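Local structure of CymD (Pseudomonas putida, 6Z34) at residues A[49-57]-A[75-83]; A[195-205]-A[252-262]. The protein is an outer-membrane channel of the FadL family that takes up monoaromatic hydrocarbons, most likely by releasing them laterally into the membrane. All coordinates share one frame; numbering follows the deposited sequence.

Following the chain from its N terminus, strand 43-58 rises first, and interaction 1 pairs its residues 49-57 with 75-83, closing a short connection of 17 residues between neighbouring strands of the barrel wall. The chain passes through several more strands before interaction 2 opens at 195-205, whose partner 252-262 lies 46 residues further on, across the hairpin of strands 198-229 and 234-259. The two contacts therefore follow in series and neither encloses nor crosses the other. Their centres are 31 Å apart. The nearest atoms of interactions 1 and 2 are about 9 Å apart. Interaction 1 joins the first two wall strands, and interaction 2 ties the open ends of a later hairpin.

Interaction 1: residues A[49-57]-A[75-83]; sequences GMDIITAEL and RNNGPYVAP
Asp51 and Ala82 exchange two backbone hydrogen bonds, Asp51 N to Ala82 O at 2.8 Å and Ala82 N to Asp51 O at 2.7 Å. Ile53 and Tyr80 repeat the exchange, with Ile53 N to Tyr80 O at 2.8 Å and the N-H of Tyr80 returned to Ile53 O. The strand directions differ by 159°, which makes the ladder antiparallel; Met50-Pro83 and Ile52-Val81 are its non-hydrogen-bonded pairs. Before Tyr80 the segment is loop, and there Ala55 N reaches Asn77 O only weakly, at 3.4 Å.

These are adjacent strands in the wall of a FadL-type beta barrel. The face bearing Asp51, Ile53, Tyr80 and Ala82 is turned to the N-terminal part of the chain, which plugs the barrel in this family: Phe4 touches Asp51, Ile53 and Ala82, while the Asp51 carboxylate is hydrogen-bonded to Gln14 and to Ser429 of strand 422-437.

Across the contact the Tyr80 ring meets a backbone oxygen. With CG beside its own backbone N (chi1 -62°), the ring brings an edge to the strand, Tyr80 CD2 lying 3.5 Å from Ile53 O, which is near the ring plane. The hydroxyl bonds inside its own segment: Tyr80 OH donates to Asn76 O at 2.7 Å, tilted 20° from the carbonyl plane, and so fixes the loop against the ring. A phenylalanine in its place would probably cost Asn76 O this bond and leave the loop freer to shift.

On the face of Met50, Ile52, Val81 and Pro83 the contact is apolar. The Met50 and Val81 side chains cross obliquely, with Met50 SD 4.1 Å from Val81 CG1. Past the ladder, the methyl of Thr54 packs on Pro79, Thr54 CG2 to Pro79 CA being 3.8 Å.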
loop_
_atom_site.group_PDB
_atom_site.type_symbol
_atom_site.label_atom_id
_atom_site.label_comp_id
_atom_site.label_asym_id
_atom_site.label_seq_id
_atom_site.Cartn_x
_atom_site.Cartn_y
_atom_site.Cartn_z
ATOM N N GLY A 49 -1.855 15.886 3.653
ATOM C CA GLY A 49 -0.905 15.220 4.517
ATOM C C GLY A 49 0.057 14.398 3.700
ATOM O O GLY A 49 -0.065 14.287 2.475
ATOM N N MET A 50 1.009 13.797 4.411
ATOM C CA MET A 50 1.966 12.914 3.775
ATOM C C MET A 50 2.516 11.935 4.796
ATOM O O MET A 50 2.517 12.193 6.006
ATOM C CB MET A 50 3.110 13.701 3.152
ATOM C CG MET A 50 3.890 14.474 4.173
ATOM S SD MET A 50 4.891 15.687 3.327
ATOM C CE MET A 50 3.653 16.468 2.297
ATOM N N ASP A 51 3.006 10.811 4.272
ATOM C CA ASP A 51 3.794 9.846 5.018
ATOM C C ASP A 51 5.245 9.966 4.577
ATOM O O ASP A 51 5.534 10.119 3.385
ATOM C CB ASP A 51 3.299 8.415 4.783
ATOM C CG ASP A 51 1.993 8.108 5.511
ATOM O OD1 ASP A 51 1.412 9.025 6.139
ATOM O OD2 ASP A 51 1.539 6.947 5.439
ATOM N N ILE A 52 6.147 9.909 5.548
ATOM C CA ILE A 52 7.578 10.009 5.330
ATOM C C ILE A 52 8.177 8.728 5.884
ATOM O O ILE A 52 8.253 8.545 7.108
ATOM C CB ILE A 52 8.178 11.245 6.011
ATOM C CG1 ILE A 52 7.290 12.466 5.748
ATOM C CG2 ILE A 52 9.579 11.468 5.528
ATOM C CD1 ILE A 52 7.945 13.765 6.045
ATOM N N ILE A 53 8.577 7.833 4.990
ATOM C CA ILE A 53 9.042 6.506 5.353
ATOM C C ILE A 53 10.546 6.457 5.138
ATOM O O ILE A 53 11.020 6.613 4.008
ATOM C CB ILE A 53 8.340 5.420 4.528
ATOM C CG1 ILE A 53 6.837 5.476 4.779
ATOM C CG2 ILE A 53 8.928 4.024 4.870
ATOM C CD1 ILE A 53 6.005 5.631 3.523
ATOM N N THR A 54 11.287 6.240 6.221
ATOM C CA THR A 54 12.704 5.916 6.172
ATOM C C THR A 54 12.901 4.493 6.677
ATOM O O THR A 54 12.333 4.104 7.704
ATOM C CB THR A 54 13.523 6.892 7.015
ATOM O OG1 THR A 54 12.954 6.973 8.328
ATOM C CG2 THR A 54 13.517 8.273 6.372
ATOM N N ALA A 55 13.700 3.717 5.957
ATOM C CA ALA A 55 13.920 2.325 6.302
ATOM C C ALA A 55 15.408 2.050 6.463
ATOM O O ALA A 55 16.257 2.814 5.999
ATOM C CB ALA A 55 13.324 1.393 5.249
ATOM N N GLU A 56 15.707 0.942 7.141
ATOM C CA GLU A 56 17.074 0.518 7.407
ATOM C C GLU A 56 17.088 -1.001 7.439
ATOM O O GLU A 56 16.143 -1.625 7.925
ATOM C CB GLU A 56 17.605 1.078 8.735
ATOM C CG GLU A 56 18.617 0.174 9.442
ATOM C CD GLU A 56 18.719 0.444 10.932
ATOM O OE1 GLU A 56 18.406 1.577 11.363
ATOM O OE2 GLU A 56 19.115 -0.481 11.672
ATOM N N LEU A 57 18.158 -1.596 6.929
ATOM C CA LEU A 57 18.230 -3.046 6.861
ATOM C C LEU A 57 19.620 -3.492 7.276
ATOM O O LEU A 57 20.608 -3.127 6.636
ATOM C CB LEU A 57 17.878 -3.532 5.455
ATOM C CG LEU A 57 18.372 -4.880 4.979
ATOM C CD1 LEU A 57 17.883 -5.967 5.914
ATOM C CD2 LEU A 57 17.812 -5.099 3.588
ATOM N N ARG A 75 17.953 -0.509 -3.367
ATOM C CA ARG A 75 17.487 -0.462 -1.986
ATOM C C ARG A 75 17.927 0.827 -1.293
ATOM O O ARG A 75 18.984 0.877 -0.660
ATOM C CB ARG A 75 17.998 -1.682 -1.217
ATOM C CG ARG A 75 17.452 -1.794 0.191
ATOM C CD ARG A 75 15.951 -1.971 0.180
ATOM N NE ARG A 75 15.380 -1.747 1.502
ATOM C CZ ARG A 75 15.109 -0.550 2.009
ATOM N NH1 ARG A 75 15.347 0.553 1.310
ATOM N NH2 ARG A 75 14.595 -0.462 3.221
ATOM N N ASN A 76 17.109 1.868 -1.416
ATOM C CA ASN A 76 17.407 3.182 -0.858
ATOM C C ASN A 76 16.732 3.327 0.500
ATOM O O ASN A 76 15.512 3.162 0.616
ATOM C CB ASN A 76 16.946 4.294 -1.808
ATOM C CG ASN A 76 17.461 5.672 -1.405
ATOM O OD1 ASN A 76 18.493 5.795 -0.744
ATOM N ND2 ASN A 76 16.744 6.715 -1.817
ATOM N N ASN A 77 17.530 3.623 1.529
ATOM C CA ASN A 77 16.965 3.929 2.836
ATOM C C ASN A 77 16.295 5.293 2.860
ATOM O O ASN A 77 15.429 5.530 3.711
ATOM C CB ASN A 77 18.055 3.869 3.910
ATOM C CG ASN A 77 19.364 4.487 3.459
ATOM O OD1 ASN A 77 19.391 5.362 2.593
ATOM N ND2 ASN A 77 20.461 4.034 4.054
ATOM N N GLY A 78 16.659 6.171 1.922
ATOM C CA GLY A 78 16.311 7.573 1.949
ATOM C C GLY A 78 14.836 7.855 2.112
ATOM O O GLY A 78 13.979 6.992 1.893
ATOM N N PRO A 79 14.517 9.090 2.504
ATOM C CA PRO A 79 13.122 9.451 2.778
ATOM C C PRO A 79 12.196 9.224 1.596
ATOM O O PRO A 79 12.307 9.903 0.572
ATOM C CB PRO A 79 13.212 10.942 3.128
ATOM C CG PRO A 79 14.596 11.131 3.615
ATOM C CD PRO A 79 15.439 10.203 2.781
ATOM N N TYR A 80 11.289 8.261 1.722
ATOM C CA TYR A 80 10.169 8.141 0.803
ATOM C C TYR A 80 9.020 8.998 1.317
ATOM O O TYR A 80 8.734 9.025 2.516
ATOM C CB TYR A 80 9.738 6.685 0.661
ATOM C CG TYR A 80 10.836 5.811 0.096
ATOM C CD1 TYR A 80 11.144 5.844 -1.257
ATOM C CD2 TYR A 80 11.582 4.974 0.916
ATOM C CE1 TYR A 80 12.147 5.061 -1.778
ATOM C CE2 TYR A 80 12.596 4.182 0.399
ATOM C CZ TYR A 80 12.869 4.233 -0.949
ATOM O OH TYR A 80 13.870 3.458 -1.484
ATOM N N VAL A 81 8.385 9.723 0.404
ATOM C CA VAL A 81 7.318 10.651 0.726
ATOM C C VAL A 81 6.078 10.200 -0.023
ATOM O O VAL A 81 6.106 10.072 -1.254
ATOM C CB VAL A 81 7.685 12.099 0.364
ATOM C CG1 VAL A 81 6.575 13.011 0.736
ATOM C CG2 VAL A 81 8.922 12.522 1.114
ATOM N N ALA A 82 4.995 9.964 0.718
ATOM C CA ALA A 82 3.713 9.564 0.143
ATOM C C ALA A 82 2.645 10.588 0.502
ATOM O O ALA A 82 2.176 10.613 1.653
ATOM C CB ALA A 82 3.313 8.182 0.659
ATOM N N PRO A 83 2.240 11.456 -0.426
ATOM C CA PRO A 83 1.197 12.449 -0.123
ATOM C C PRO A 83 -0.203 11.857 -0.156
ATOM O O PRO A 83 -0.475 10.848 -0.816
ATOM C CB PRO A 83 1.355 13.491 -1.235
ATOM C CG PRO A 83 2.119 12.787 -2.341
ATOM C CD PRO A 83 2.959 11.744 -1.683
#

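Interaction 2: residues A[195-205]-A[252-262]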
loop_
_atom_site.group_PDB
_atom_site.type_symbol
_atom_site.label_atom_id
_atom_site.label_comp_id
_atom_site.label_asym_id
_atom_site.label_seq_id
_atom_site.Cartn_x
_atom_site.Cartn_y
_atom_site.Cartn_z
ATOM N N VAL A 195 26.933 -15.065 -26.182
ATOM C CA VAL A 195 27.858 -14.005 -25.764
ATOM C C VAL A 195 29.061 -14.643 -25.072
ATOM O O VAL A 195 28.880 -15.385 -24.088
ATOM C CB VAL A 195 27.149 -13.021 -24.830
ATOM C CG1 VAL A 195 28.130 -11.977 -24.334
ATOM C CG2 VAL A 195 25.959 -12.363 -25.526
ATOM N N PRO A 196 30.291 -14.397 -25.528
ATOM C CA PRO A 196 31.449 -15.067 -24.920
ATOM C C PRO A 196 31.587 -14.729 -23.444
ATOM O O PRO A 196 31.423 -13.575 -23.034
ATOM C CB PRO A 196 32.642 -14.533 -25.727
ATOM C CG PRO A 196 32.054 -13.942 -26.956
ATOM C CD PRO A 196 30.698 -13.452 -26.576
ATOM N N GLU A 197 31.893 -15.761 -22.652
ATOM C CA GLU A 197 32.123 -15.641 -21.212
ATOM C C GLU A 197 30.920 -15.039 -20.488
ATOM O O GLU A 197 31.072 -14.373 -19.458
ATOM C CB GLU A 197 33.389 -14.824 -20.927
ATOM C CG GLU A 197 34.038 -15.088 -19.575
ATOM C CD GLU A 197 34.832 -16.382 -19.531
ATOM O OE1 GLU A 197 35.069 -16.887 -18.415
ATOM O OE2 GLU A 197 35.214 -16.898 -20.603
ATOM N N LEU A 198 29.713 -15.250 -21.014
ATOM C CA LEU A 198 28.549 -14.571 -20.447
ATOM C C LEU A 198 28.394 -14.945 -18.978
ATOM O O LEU A 198 28.424 -16.125 -18.616
ATOM C CB LEU A 198 27.269 -14.923 -21.207
ATOM C CG LEU A 198 26.027 -14.478 -20.418
ATOM C CD1 LEU A 198 26.003 -12.946 -20.349
ATOM C CD2 LEU A 198 24.717 -15.035 -20.972
ATOM N N SER A 199 28.242 -13.932 -18.134
ATOM C CA SER A 199 28.185 -14.108 -16.692
ATOM C C SER A 199 26.827 -13.785 -16.078
ATOM O O SER A 199 26.428 -14.431 -15.107
ATOM C CB SER A 199 29.259 -13.242 -16.034
ATOM O OG SER A 199 28.849 -12.875 -14.729
ATOM N N ALA A 200 26.103 -12.804 -16.602
ATOM C CA ALA A 200 24.803 -12.466 -16.039
ATOM C C ALA A 200 24.045 -11.585 -17.014
ATOM O O ALA A 200 24.640 -10.836 -17.792
ATOM C CB ALA A 200 24.927 -11.742 -14.692
ATOM N N GLY A 201 22.724 -11.693 -16.959
ATOM C CA GLY A 201 21.841 -10.747 -17.611
ATOM C C GLY A 201 21.236 -9.830 -16.559
ATOM O O GLY A 201 20.872 -10.275 -15.473
ATOM N N TYR A 202 21.152 -8.546 -16.892
ATOM C CA TYR A 202 20.592 -7.547 -15.989
ATOM C C TYR A 202 19.411 -6.865 -16.666
ATOM O O TYR A 202 19.586 -6.156 -17.661
ATOM C CB TYR A 202 21.644 -6.523 -15.573
ATOM C CG TYR A 202 21.172 -5.679 -14.423
ATOM C CD1 TYR A 202 20.914 -6.253 -13.184
ATOM C CD2 TYR A 202 20.945 -4.317 -14.581
ATOM C CE1 TYR A 202 20.463 -5.491 -12.125
ATOM C CE2 TYR A 202 20.488 -3.540 -13.525
ATOM C CZ TYR A 202 20.249 -4.133 -12.301
ATOM O OH TYR A 202 19.801 -3.377 -11.244
ATOM N N LEU A 203 18.217 -7.078 -16.123
ATOM C CA LEU A 203 17.027 -6.353 -16.555
ATOM C C LEU A 203 16.859 -5.112 -15.693
ATOM O O LEU A 203 16.695 -5.217 -14.477
ATOM C CB LEU A 203 15.784 -7.229 -16.466
ATOM C CG LEU A 203 14.556 -6.587 -17.097
ATOM C CD1 LEU A 203 14.720 -6.581 -18.598
ATOM C CD2 LEU A 203 13.280 -7.339 -16.677
ATOM N N SER A 204 16.914 -3.946 -16.324
ATOM C CA SER A 204 16.850 -2.655 -15.656
ATOM C C SER A 204 15.655 -1.895 -16.210
ATOM O O SER A 204 15.496 -1.797 -17.431
ATOM C CB SER A 204 18.145 -1.858 -15.879
ATOM O OG SER A 204 18.054 -0.569 -15.302
ATOM N N ALA A 205 14.800 -1.371 -15.319
ATOM C CA ALA A 205 13.590 -0.703 -15.806
ATOM C C ALA A 205 13.235 0.373 -14.780
ATOM O O ALA A 205 12.379 0.194 -13.907
ATOM C CB ALA A 205 12.447 -1.689 -16.035
ATOM N N ASN A 252 9.421 0.700 -20.650
ATOM C CA ASN A 252 10.731 0.496 -21.251
ATOM C C ASN A 252 11.694 -0.101 -20.240
ATOM O O ASN A 252 11.566 0.108 -19.031
ATOM C CB ASN A 252 11.323 1.807 -21.777
ATOM C CG ASN A 252 10.455 2.444 -22.814
ATOM O OD1 ASN A 252 9.795 1.752 -23.591
ATOM N ND2 ASN A 252 10.430 3.769 -22.831
ATOM N N ALA A 253 12.673 -0.832 -20.762
ATOM C CA ALA A 253 13.650 -1.529 -19.942
ATOM C C ALA A 253 14.892 -1.772 -20.775
ATOM O O ALA A 253 14.843 -1.793 -22.007
ATOM C CB ALA A 253 13.112 -2.859 -19.411
ATOM N N ASP A 254 16.007 -1.953 -20.080
ATOM C CA ASP A 254 17.264 -2.367 -20.687
ATOM C C ASP A 254 17.624 -3.745 -20.158
ATOM O O ASP A 254 17.497 -4.005 -18.959
ATOM C CB ASP A 254 18.394 -1.379 -20.380
ATOM C CG ASP A 254 18.188 -0.034 -21.037
ATOM O OD1 ASP A 254 17.871 -0.005 -22.247
ATOM O OD2 ASP A 254 18.332 0.993 -20.337
ATOM N N LEU A 255 18.066 -4.617 -21.052
ATOM C CA LEU A 255 18.649 -5.903 -20.699
ATOM C C LEU A 255 20.120 -5.841 -21.068
ATOM O O LEU A 255 20.457 -5.800 -22.253
ATOM C CB LEU A 255 17.959 -7.042 -21.439
ATOM C CG LEU A 255 18.469 -8.418 -21.025
ATOM C CD1 LEU A 255 18.280 -8.584 -19.528
ATOM C CD2 LEU A 255 17.754 -9.502 -21.800
ATOM N N THR A 256 20.990 -5.820 -20.065
ATOM C CA THR A 256 22.426 -5.794 -20.294
ATOM C C THR A 256 22.998 -7.198 -20.122
ATOM O O THR A 256 22.759 -7.851 -19.100
ATOM C CB THR A 256 23.112 -4.809 -19.351
ATOM O OG1 THR A 256 22.447 -3.545 -19.426
ATOM C CG2 THR A 256 24.576 -4.619 -19.765
ATOM N N ALA A 257 23.722 -7.665 -21.138
ATOM C CA ALA A 257 24.497 -8.894 -21.040
ATOM C C ALA A 257 25.868 -8.561 -20.470
ATOM O O ALA A 257 26.569 -7.698 -21.002
ATOM C CB ALA A 257 24.640 -9.548 -22.415
ATOM N N VAL A 258 26.246 -9.229 -19.386
ATOM C CA VAL A 258 27.490 -8.937 -18.681
ATOM C C VAL A 258 28.523 -9.999 -19.038
ATOM O O VAL A 258 28.260 -11.204 -18.917
ATOM C CB VAL A 258 27.269 -8.856 -17.166
ATOM C CG1 VAL A 258 28.529 -8.377 -16.479
ATOM C CG2 VAL A 258 26.134 -7.901 -16.874
ATOM N N SER A 259 29.697 -9.550 -19.472
ATOM C CA SER A 259 30.780 -10.450 -19.846
ATOM C C SER A 259 32.109 -9.780 -19.538
ATOM O O SER A 259 32.288 -8.588 -19.817
ATOM C CB SER A 259 30.709 -10.827 -21.328
ATOM O OG SER A 259 31.966 -11.309 -21.795
ATOM N N ALA A 260 33.025 -10.540 -18.933
ATOM C CA ALA A 260 34.364 -10.019 -18.688
ATOM C C ALA A 260 35.099 -9.749 -19.990
ATOM O O ALA A 260 35.924 -8.831 -20.063
ATOM C CB ALA A 260 35.171 -10.999 -17.833
ATOM N N VAL A 261 34.815 -10.535 -21.020
ATOM C CA VAL A 261 35.514 -10.429 -22.293
ATOM C C VAL A 261 34.812 -9.464 -23.236
ATOM O O VAL A 261 35.449 -8.604 -23.845
ATOM C CB VAL A 261 35.642 -11.833 -22.909
ATOM C CG1 VAL A 261 35.760 -11.748 -24.418
ATOM C CG2 VAL A 261 36.821 -12.554 -22.297
ATOM N N ALA A 262 33.490 -9.567 -23.344
ATOM C CA ALA A 262 32.721 -8.845 -24.346
ATOM C C ALA A 262 32.100 -7.552 -23.822
ATOM O O ALA A 262 31.329 -6.915 -24.545
ATOM C CB ALA A 262 31.629 -9.750 -24.911
HETATM O O HOH W 1 20.215 -3.490 -18.301
#
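Tyr202 meets Thr256 through its CB, 3.9 Å from Thr256 O, while its side chain leads away from the partner strand and touches Leu128 and Leu169, and its hydroxyl is hydrogen-bonded to Glu129 O. A flat group engaged across the contact is the Tyr202 carbonyl. Leu255 CD1 lies over one face of it, 3.3 Å from Tyr202 O. The methyl gets there because Leu255 CG stands opposite its backbone N (chi1 -176°) and the chain then turns at chi2 (57°). Nearer the plane, the N-H of Thr256 donates to Tyr202 O, and from the other side water 1 donates to Tyr202 O at 2.8 Å and is also hydrogen-bonded to Thr256 OG1.

The backbone bonds follow an antiparallel register, with Tyr202-Thr256 and Ser204-Asp254 as hydrogen-bonded pairs. Towards the open end a classic beta bulge sets Ser199 and Ala200 both against Val258: Ser199 N donates to Val258 O at 2.8 Å, and Val258 N to Ala200 O at 2.8 Å.

Beyond the bulge, residues 195-198 form a type II turn, and Val195 CG1 packs against Ala262 CB at 4.2 Å. Leu198 and Ala257 share a face, and both touch Leu192 of helix 188-193. By the topology of the barrel this is probably the extracellular end of the hairpin 198-229 and 234-259.

The polar tie between the turn and the other segment is the hydroxyl of Ser259, a buried residue. Ser259 OG donates to Pro196 O at 2.6 Å and accepts from Ala262 N at 2.8 Å with an almost straight N-H (171°), an ST motif. A single oxygen used both as donor and as acceptor thus links the ends of the two segments where the regular ladder has stopped.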